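PDB 3E57: nudix hydrolase domain-containing protein from Thermotoga maritima, which is a putative Nudix hydrolase of unassigned substrate, a family whose members typically cleave nucleoside diphosphates linked to another group. Local coordinates for residues 21-24 against 25-29; 42-45 against 46-49; 61-64 against 65-68; 148-151 against 152-155. One frame throughout, in Å; residues are numbered along the deposited sequence.

Contact 1: 21-24 against 25-29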
# COMPACT_ATOMS: atom_id res chain seq x y z
N VAL B 21 -13.98 14.56 2.95
CA VAL B 21 -12.93 15.53 3.20
C VAL B 21 -12.34 15.96 1.86
O VAL B 21 -12.43 15.22 0.88
CB VAL B 21 -11.80 14.98 4.09
CG1 VAL B 21 -12.31 14.68 5.48
CG2 VAL B 21 -11.17 13.74 3.46
N LYS B 22 -11.78 17.16 1.80
CA LYS B 22 -11.06 17.62 0.62
C LYS B 22 -9.78 16.80 0.51
O LYS B 22 -9.12 16.57 1.52
CB LYS B 22 -10.74 19.12 0.69
CG LYS B 22 -11.96 20.03 0.62
CD LYS B 22 -11.60 21.49 0.24
CE LYS B 22 -10.65 22.16 1.24
NZ LYS B 22 -10.53 23.65 1.00
N THR B 23 -9.46 16.36 -0.70
CA THR B 23 -8.24 15.61 -0.93
C THR B 23 -7.02 16.44 -0.51
O THR B 23 -6.09 15.90 0.10
CB THR B 23 -8.13 15.17 -2.40
OG1 THR B 23 -9.29 14.41 -2.75
CG2 THR B 23 -6.90 14.31 -2.61
N GLU B 24 -7.02 17.74 -0.80
CA GLU B 24 -5.90 18.59 -0.40
C GLU B 24 -5.69 18.61 1.12
O GLU B 24 -4.55 18.58 1.58
CB GLU B 24 -6.03 20.02 -0.96
CG GLU B 24 -7.24 20.82 -0.48
CD GLU B 24 -7.29 22.22 -1.10
OE1 GLU B 24 -6.39 23.04 -0.79
OE2 GLU B 24 -8.23 22.50 -1.88
N ASP B 25 -6.78 18.63 1.89
CA ASP B 25 -6.69 18.56 3.36
C ASP B 25 -6.16 17.18 3.83
O ASP B 25 -5.34 17.10 4.74
CB ASP B 25 -8.06 18.80 3.99
CG ASP B 25 -8.57 20.24 3.81
OD1 ASP B 25 -7.77 21.19 3.73
OD2 ASP B 25 -9.81 20.40 3.77
N PHE B 26 -6.65 16.11 3.21
CA PHE B 26 -6.17 14.75 3.49
C PHE B 26 -4.67 14.62 3.25
O PHE B 26 -3.92 14.23 4.15
CB PHE B 26 -6.95 13.71 2.66
CG PHE B 26 -6.33 12.34 2.65
CD1 PHE B 26 -6.36 11.53 3.77
CD2 PHE B 26 -5.71 11.86 1.50
CE1 PHE B 26 -5.78 10.26 3.75
CE2 PHE B 26 -5.12 10.59 1.48
CZ PHE B 26 -5.16 9.80 2.61
N LEU B 27 -4.22 14.97 2.05
CA LEU B 27 -2.80 14.86 1.71
C LEU B 27 -1.93 15.74 2.60
O LEU B 27 -0.83 15.33 3.00
CB LEU B 27 -2.57 15.20 0.23
CG LEU B 27 -3.30 14.30 -0.79
CD1 LEU B 27 -3.26 14.92 -2.19
CD2 LEU B 27 -2.75 12.88 -0.81
N LYS B 28 -2.42 16.93 2.94
CA LYS B 28 -1.70 17.82 3.84
C LYS B 28 -1.53 17.17 5.22
O LYS B 28 -0.45 17.22 5.81
CB LYS B 28 -2.41 19.18 3.96
CG LYS B 28 -2.07 19.99 5.23
CD LYS B 28 -0.56 20.18 5.44
CE LYS B 28 -0.08 21.58 5.06
NZ LYS B 28 1.41 21.58 5.04
N GLU B 29 -2.59 16.56 5.73
CA GLU B 29 -2.53 15.95 7.05
C GLU B 29 -1.73 14.64 7.05
O GLU B 29 -0.91 14.39 7.93
CB GLU B 29 -3.94 15.68 7.56
CG GLU B 29 -4.00 15.36 9.04
CD GLU B 29 -3.65 16.55 9.92
OE1 GLU B 29 -3.94 17.71 9.54
OE2 GLU B 29 -3.07 16.31 11.00
O HOH W 1 -11.99 19.03 4.17
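Asp-25 OD2 accepts a 2.6 Å hydrogen bond from a water that in turn accepts from Lys-22 N at 3.0 Å. Since Lys-22 is the N-cap residue of helix 23-30, this water spans the place where a capping box would have a direct bond from the N-cap N-H to the side chain of the third helical residue. The lysine chain runs obliquely past the same oxygen, its CE 3.2 Å from Asp-25 OD2, while the ammonium stops farther off, Lys-22 NZ to Asp-25 OD2 being 4.3 Å, beyond a salt bridge. The bend at chi3 of Lys-22 (-61°) brings CE against Asp-25 OD2; beyond it Lys-22 NZ makes a long salt bridge with Glu-24 OE2. Were Asp-25 replaced by alanine, the bridging water would probably lose its acceptor and the Lys-22 ammonium one of its nearby negative charges. The backbone carries the first turn: Phe-26 N donates to Lys-22 O in the carbonyl plane (N-H...O 166°), and Leu-27 N reaches Thr-23 O at 2.9 Å with an almost straight N-H...O of 179°. Alongside, Thr-23 CG2 lies 3.7 Å from Leu-27 CD1, the two chains pointing the same way, while Thr-23 OG1 is bonded to Glu-64 O. This turn leads directly out of strand 17-22, paired there with strand 66-77; Val-21 and Asp-25 touch helix 41-51, and Phe-26 packs on strand 131-145.

Contact 2: 42-45 against 46-49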
# COMPACT_ATOMS: atom_id res chain seq x y z
N GLU B 42 -7.17 8.93 17.55
CA GLU B 42 -7.53 10.27 18.02
C GLU B 42 -7.15 11.35 16.99
O GLU B 42 -7.94 12.25 16.72
CB GLU B 42 -6.87 10.55 19.38
CG GLU B 42 -7.35 11.83 20.04
CD GLU B 42 -8.86 11.92 20.07
OE1 GLU B 42 -9.51 10.97 20.56
OE2 GLU B 42 -9.40 12.94 19.59
N ASP B 43 -5.97 11.23 16.39
CA ASP B 43 -5.52 12.15 15.33
C ASP B 43 -6.50 12.13 14.15
O ASP B 43 -6.86 13.18 13.61
CB ASP B 43 -4.12 11.79 14.83
CG ASP B 43 -3.02 12.04 15.86
OD1 ASP B 43 -3.26 12.76 16.86
OD2 ASP B 43 -1.90 11.52 15.66
N PHE B 44 -6.94 10.93 13.77
CA PHE B 44 -7.91 10.80 12.68
C PHE B 44 -9.26 11.46 13.00
O PHE B 44 -9.81 12.18 12.18
CB PHE B 44 -8.14 9.33 12.33
CG PHE B 44 -9.11 9.12 11.23
CD1 PHE B 44 -8.86 9.65 9.97
CD2 PHE B 44 -10.29 8.43 11.44
CE1 PHE B 44 -9.76 9.48 8.94
CE2 PHE B 44 -11.21 8.27 10.41
CZ PHE B 44 -10.93 8.79 9.16
N LEU B 45 -9.80 11.19 14.19
CA LEU B 45 -11.09 11.76 14.59
C LEU B 45 -11.03 13.28 14.66
O LEU B 45 -11.96 13.97 14.25
CB LEU B 45 -11.56 11.19 15.93
CG LEU B 45 -11.98 9.73 15.97
CD1 LEU B 45 -12.39 9.38 17.39
CD2 LEU B 45 -13.11 9.43 14.97
N ASN B 46 -9.92 13.80 15.20
CA ASN B 46 -9.63 15.24 15.20
C ASN B 46 -9.58 15.78 13.78
O ASN B 46 -10.14 16.83 13.49
CB ASN B 46 -8.30 15.51 15.91
CG ASN B 46 -8.40 15.37 17.42
OD1 ASN B 46 -9.50 15.37 17.99
ND2 ASN B 46 -7.25 15.24 18.08
N PHE B 47 -8.92 15.04 12.89
CA PHE B 47 -8.88 15.39 11.47
C PHE B 47 -10.27 15.51 10.87
O PHE B 47 -10.55 16.45 10.12
CB PHE B 47 -8.03 14.37 10.69
CG PHE B 47 -8.22 14.42 9.21
CD1 PHE B 47 -7.52 15.35 8.45
CD2 PHE B 47 -9.07 13.53 8.57
CE1 PHE B 47 -7.69 15.41 7.07
CE2 PHE B 47 -9.24 13.59 7.20
CZ PHE B 47 -8.54 14.52 6.44
N LEU B 48 -11.16 14.58 11.22
CA LEU B 48 -12.54 14.62 10.75
C LEU B 48 -13.29 15.85 11.28
O LEU B 48 -13.99 16.51 10.54
CB LEU B 48 -13.31 13.36 11.16
CG LEU B 48 -12.89 12.04 10.52
CD1 LEU B 48 -13.81 10.92 11.02
CD2 LEU B 48 -12.91 12.17 9.00
N ASP B 49 -13.14 16.13 12.57
CA ASP B 49 -13.81 17.29 13.15
C ASP B 49 -13.31 18.60 12.55
O ASP B 49 -14.08 19.54 12.38
CB ASP B 49 -13.65 17.31 14.67
CG ASP B 49 -14.74 16.52 15.38
OD1 ASP B 49 -15.84 16.33 14.79
OD2 ASP B 49 -14.48 16.09 16.53
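Leu-48 sits over one face of the Phe-44 ring in the tightest part of this helical turn. Its CG stands 4.2 Å from the Phe-44 ring centroid and 18° off the ring normal, the geometry of a CH-pi contact, although the methine is offset toward the rim. Both methyls join in: Leu-48 CD1 is 3.8 Å from Phe-44 CE2, and Leu-48 CD2 is 3.9 Å from Phe-44 CZ. With CG of Phe-44 trans to the backbone N (chi1 -180°), the ring sweeps forward along the helix to meet the residue one turn on. The Phe-47 ring comes to the same aromatic obliquely, Phe-47 CD2 lying 4.1 Å from Phe-44 CE1. Beneath these side chains runs regular i to i+4 alpha-helical bonding, such as Leu-48 N to Phe-44 O at 2.9 Å. The buried stripe turns helix 41-51 toward helix 115-130, which probably carries the Nudix signature of the family: Phe-119 meets the Phe-44 ring edge-to-face and also touches Leu-45 and Leu-48. Phe-47 faces elsewhere, with Phe-30 edge-to-face against its ring. The exposed side is looser and polar. There the Glu-42 side chain, bent at chi2, crosses that of Asn-46 obliquely, with carboxylate and amide planes 58° apart. Glu-42 OE1 takes a salt bridge from Arg-116, whose backbone N is bonded to Asp-49 OD1. Asp-43 is exposed as well, its CB pointing away from residues 46-49.

Contact 3: 61-64 against 65-68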
# COMPACT_ATOMS: atom_id res chain seq x y z
N GLU B 61 -19.33 11.03 -6.13
CA GLU B 61 -18.89 9.92 -7.01
C GLU B 61 -18.06 10.39 -8.22
O GLU B 61 -17.18 9.66 -8.69
CB GLU B 61 -20.13 9.11 -7.46
CG GLU B 61 -19.99 8.24 -8.72
CD GLU B 61 -19.22 6.94 -8.50
OE1 GLU B 61 -19.66 5.89 -9.04
OE2 GLU B 61 -18.19 6.95 -7.78
N TYR B 62 -18.35 11.60 -8.71
CA TYR B 62 -17.68 12.16 -9.90
C TYR B 62 -16.63 13.23 -9.55
O TYR B 62 -16.36 14.12 -10.36
CB TYR B 62 -18.72 12.78 -10.84
CG TYR B 62 -19.41 11.80 -11.77
CD1 TYR B 62 -19.06 11.74 -13.12
CD2 TYR B 62 -20.42 10.95 -11.31
CE1 TYR B 62 -19.70 10.85 -13.98
CE2 TYR B 62 -21.06 10.06 -12.16
CZ TYR B 62 -20.69 10.02 -13.50
OH TYR B 62 -21.32 9.14 -14.36
N ASP B 63 -16.05 13.16 -8.35
CA ASP B 63 -15.18 14.25 -7.90
C ASP B 63 -13.97 13.75 -7.11
O ASP B 63 -14.12 13.28 -5.97
CB ASP B 63 -16.00 15.24 -7.05
CG ASP B 63 -15.25 16.55 -6.78
OD1 ASP B 63 -14.25 16.84 -7.48
OD2 ASP B 63 -15.69 17.30 -5.88
N GLU B 64 -12.79 13.87 -7.71
CA GLU B 64 -11.53 13.53 -7.05
C GLU B 64 -10.99 14.68 -6.18
O GLU B 64 -9.96 14.52 -5.52
CB GLU B 64 -10.47 13.10 -8.07
CG GLU B 64 -10.71 11.70 -8.65
CD GLU B 64 -9.59 11.23 -9.57
OE1 GLU B 64 -8.48 11.80 -9.53
OE2 GLU B 64 -9.83 10.28 -10.34
N THR B 65 -11.68 15.82 -6.18
CA THR B 65 -11.36 16.92 -5.26
C THR B 65 -11.66 16.55 -3.81
O THR B 65 -11.14 17.18 -2.89
CB THR B 65 -12.18 18.19 -5.59
OG1 THR B 65 -12.10 18.47 -6.99
CG2 THR B 65 -11.66 19.38 -4.80
N THR B 66 -12.53 15.56 -3.62
CA THR B 66 -12.88 15.09 -2.28
C THR B 66 -12.77 13.57 -2.18
O THR B 66 -12.79 12.85 -3.18
CB THR B 66 -14.31 15.52 -1.89
OG1 THR B 66 -15.24 15.07 -2.89
CG2 THR B 66 -14.41 17.04 -1.74
N LYS B 67 -12.64 13.10 -0.94
CA LYS B 67 -12.67 11.68 -0.65
C LYS B 67 -13.78 11.39 0.36
O LYS B 67 -13.92 12.08 1.37
CB LYS B 67 -11.29 11.21 -0.16
CG LYS B 67 -10.30 11.13 -1.31
CD LYS B 67 -8.93 10.60 -0.92
CE LYS B 67 -8.18 10.03 -2.14
NZ LYS B 67 -8.42 8.54 -2.34
N GLN B 68 -14.59 10.39 0.04
CA GLN B 68 -15.67 9.93 0.89
C GLN B 68 -15.08 9.06 1.99
O GLN B 68 -14.37 8.10 1.71
CB GLN B 68 -16.66 9.11 0.06
CG GLN B 68 -17.29 9.92 -1.09
CD GLN B 68 -17.81 9.05 -2.20
OE1 GLN B 68 -18.58 8.12 -1.97
NE2 GLN B 68 -17.41 9.36 -3.43
O HOH W 2 -15.65 12.17 -3.72
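Asp-63 OD1 accepts two hydrogen bonds from Thr-65, one from the side chain and one from the backbone. Thr-65 OG1 donates at 2.7 Å to Asp-63 OD1, arriving on the syn side and only 19° out of the carboxylate plane. Thr-65 N gives Asp-63 OD1 a longer bond of 3.1 Å and comes from above that plane, 69° out of it; this backbone link from residue i+2 closes an Asx turn. The aspartate can reach forward because its CG lies opposite the backbone N about CA-CB (chi1 -168°). In the next shell a water sits inside the bend, 2.9 Å from Asp-63 O and 3.0 Å from Thr-66 OG1, and takes a weak bond of 3.3 Å from Gln-68 NE2. Asp-63 O and Thr-66 O, both acceptors, stand only 3.1 Å apart, and the water donates to Asp-63 O. Farther out, Gln-68 OE1 is held by His-106 and Glu-64 OE2 by Arg-153, while Thr-65 makes a backbone hydrogen bond with Thr-23 where the loop enters strand 66-77. One N-H and one O-H donor converging on Asp-63 OD1 are likely to stabilise Asp-63 as the carboxylate anion, and they make the turn depend on polar bonds, with no apolar packing between the two halves.

Contact 4: 148-151 against 152-155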
# COMPACT_ATOMS: atom_id res chain seq x y z
N THR B 148 -6.23 2.58 -7.62
CA THR B 148 -6.28 1.64 -8.75
C THR B 148 -7.64 1.55 -9.48
O THR B 148 -7.73 0.92 -10.54
CB THR B 148 -5.82 0.23 -8.34
OG1 THR B 148 -6.54 -0.22 -7.19
CG2 THR B 148 -4.33 0.24 -8.02
N THR B 149 -8.68 2.19 -8.94
CA THR B 149 -10.00 2.19 -9.60
C THR B 149 -10.68 3.53 -9.44
O THR B 149 -10.27 4.34 -8.60
CB THR B 149 -10.94 1.06 -9.07
OG1 THR B 149 -11.29 1.28 -7.70
CG2 THR B 149 -10.27 -0.32 -9.21
N GLU B 150 -11.71 3.77 -10.25
CA GLU B 150 -12.51 5.00 -10.16
C GLU B 150 -13.07 5.18 -8.76
O GLU B 150 -12.99 6.26 -8.19
CB GLU B 150 -13.69 4.95 -11.14
CG GLU B 150 -13.34 5.06 -12.62
CD GLU B 150 -14.58 5.03 -13.51
OE1 GLU B 150 -15.54 4.28 -13.18
OE2 GLU B 150 -14.61 5.75 -14.53
N VAL B 151 -13.64 4.11 -8.21
CA VAL B 151 -14.23 4.16 -6.88
C VAL B 151 -13.13 4.40 -5.83
O VAL B 151 -13.27 5.25 -4.96
CB VAL B 151 -15.03 2.88 -6.57
CG1 VAL B 151 -15.57 2.91 -5.14
CG2 VAL B 151 -16.18 2.72 -7.56
N SER B 152 -12.03 3.66 -5.95
CA SER B 152 -10.91 3.78 -5.00
C SER B 152 -10.41 5.20 -4.86
O SER B 152 -10.19 5.66 -3.74
CB SER B 152 -9.75 2.88 -5.43
OG SER B 152 -10.13 1.54 -5.27
N ARG B 153 -10.25 5.90 -5.98
CA ARG B 153 -9.68 7.25 -5.96
C ARG B 153 -10.54 8.29 -5.23
O ARG B 153 -10.02 9.35 -4.83
CB ARG B 153 -9.35 7.71 -7.38
CG ARG B 153 -8.22 6.93 -8.01
CD ARG B 153 -7.73 7.53 -9.31
NE ARG B 153 -8.66 7.40 -10.44
CZ ARG B 153 -8.69 6.38 -11.30
NH1 ARG B 153 -7.88 5.33 -11.18
NH2 ARG B 153 -9.57 6.40 -12.29
N VAL B 154 -11.83 8.02 -5.07
CA VAL B 154 -12.73 8.94 -4.36
C VAL B 154 -13.12 8.43 -2.97
O VAL B 154 -13.96 9.04 -2.31
CB VAL B 154 -14.01 9.25 -5.20
CG1 VAL B 154 -13.62 9.76 -6.58
CG2 VAL B 154 -14.92 8.04 -5.31
N HIS B 155 -12.50 7.34 -2.51
CA HIS B 155 -12.81 6.75 -1.20
C HIS B 155 -11.58 6.75 -0.30
O HIS B 155 -10.49 6.39 -0.74
CB HIS B 155 -13.28 5.30 -1.35
CG HIS B 155 -14.72 5.16 -1.74
ND1 HIS B 155 -15.44 4.01 -1.49
CD2 HIS B 155 -15.57 6.01 -2.35
CE1 HIS B 155 -16.67 4.16 -1.95
NE2 HIS B 155 -16.78 5.37 -2.47
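The short, weakly bonded helix 150-153 makes a single turn before the chain enters strand 155-163 of the Nudix-family sheet, and side chains on both halves of the turn hold it. At its start Thr-149 OG1 and Ser-152 OG share a hydrogen bond of 2.7 Å, in which either hydroxyl may be the donor; the first torsion of Thr-149 sets its OG1 between backbone N and carbonyl carbon, turned toward the serine. An i to i+4 backbone bond runs from Arg-153 N to Thr-149 O at 3.0 Å, with an N-H...O angle of 156°. The same carbonyl oxygen lies over a face of the Arg-153 guanidinium, 3.6 Å above its plane, because the arginine chain bends at chi3 (-71°) and folds back across the turn. Its polar end has partners beyond the turn: NH1 is bonded to Ser-147 O, and NE makes a salt bridge to Glu-64. A leucine in place of Arg-153 would probably leave Glu-64 without its charged mate, and Ser-147 O without this donor. Farther on, Val-154 N donates to Val-151 O at 3.1 Å from well above the carbonyl plane. Val-151 runs side by side with His-155, whose other neighbours include the ring of His-106. Val-151 CG1 stands over a face of the imidazole, 3.8 Å from the His-155 ring centroid and 16° off its normal, and its nearest ring atom is His-155 CE1 at 3.6 Å.

The contacts follow one another along the chain without interleaving. Contact 1, at the start of helix 23-30, lies between contacts 2 and 3 and touches both: its centre is about 12 Å from that of contact 2 and about 11 Å from that of contact 3. It touches contact 2 through Phe-47, which packs on Val-21, Phe-26 and Glu-29, and meets contact 3 where strands 17-22 and 66-77 pair. Contacts 3 and 4, centres about 9 Å apart, join through Gln-68 N to Val-154 O and a charged link between them. Contacts 2 and 4, centres about 22 Å apart, do not touch. The series thus links the N-terminal helices to strands of the Nudix region.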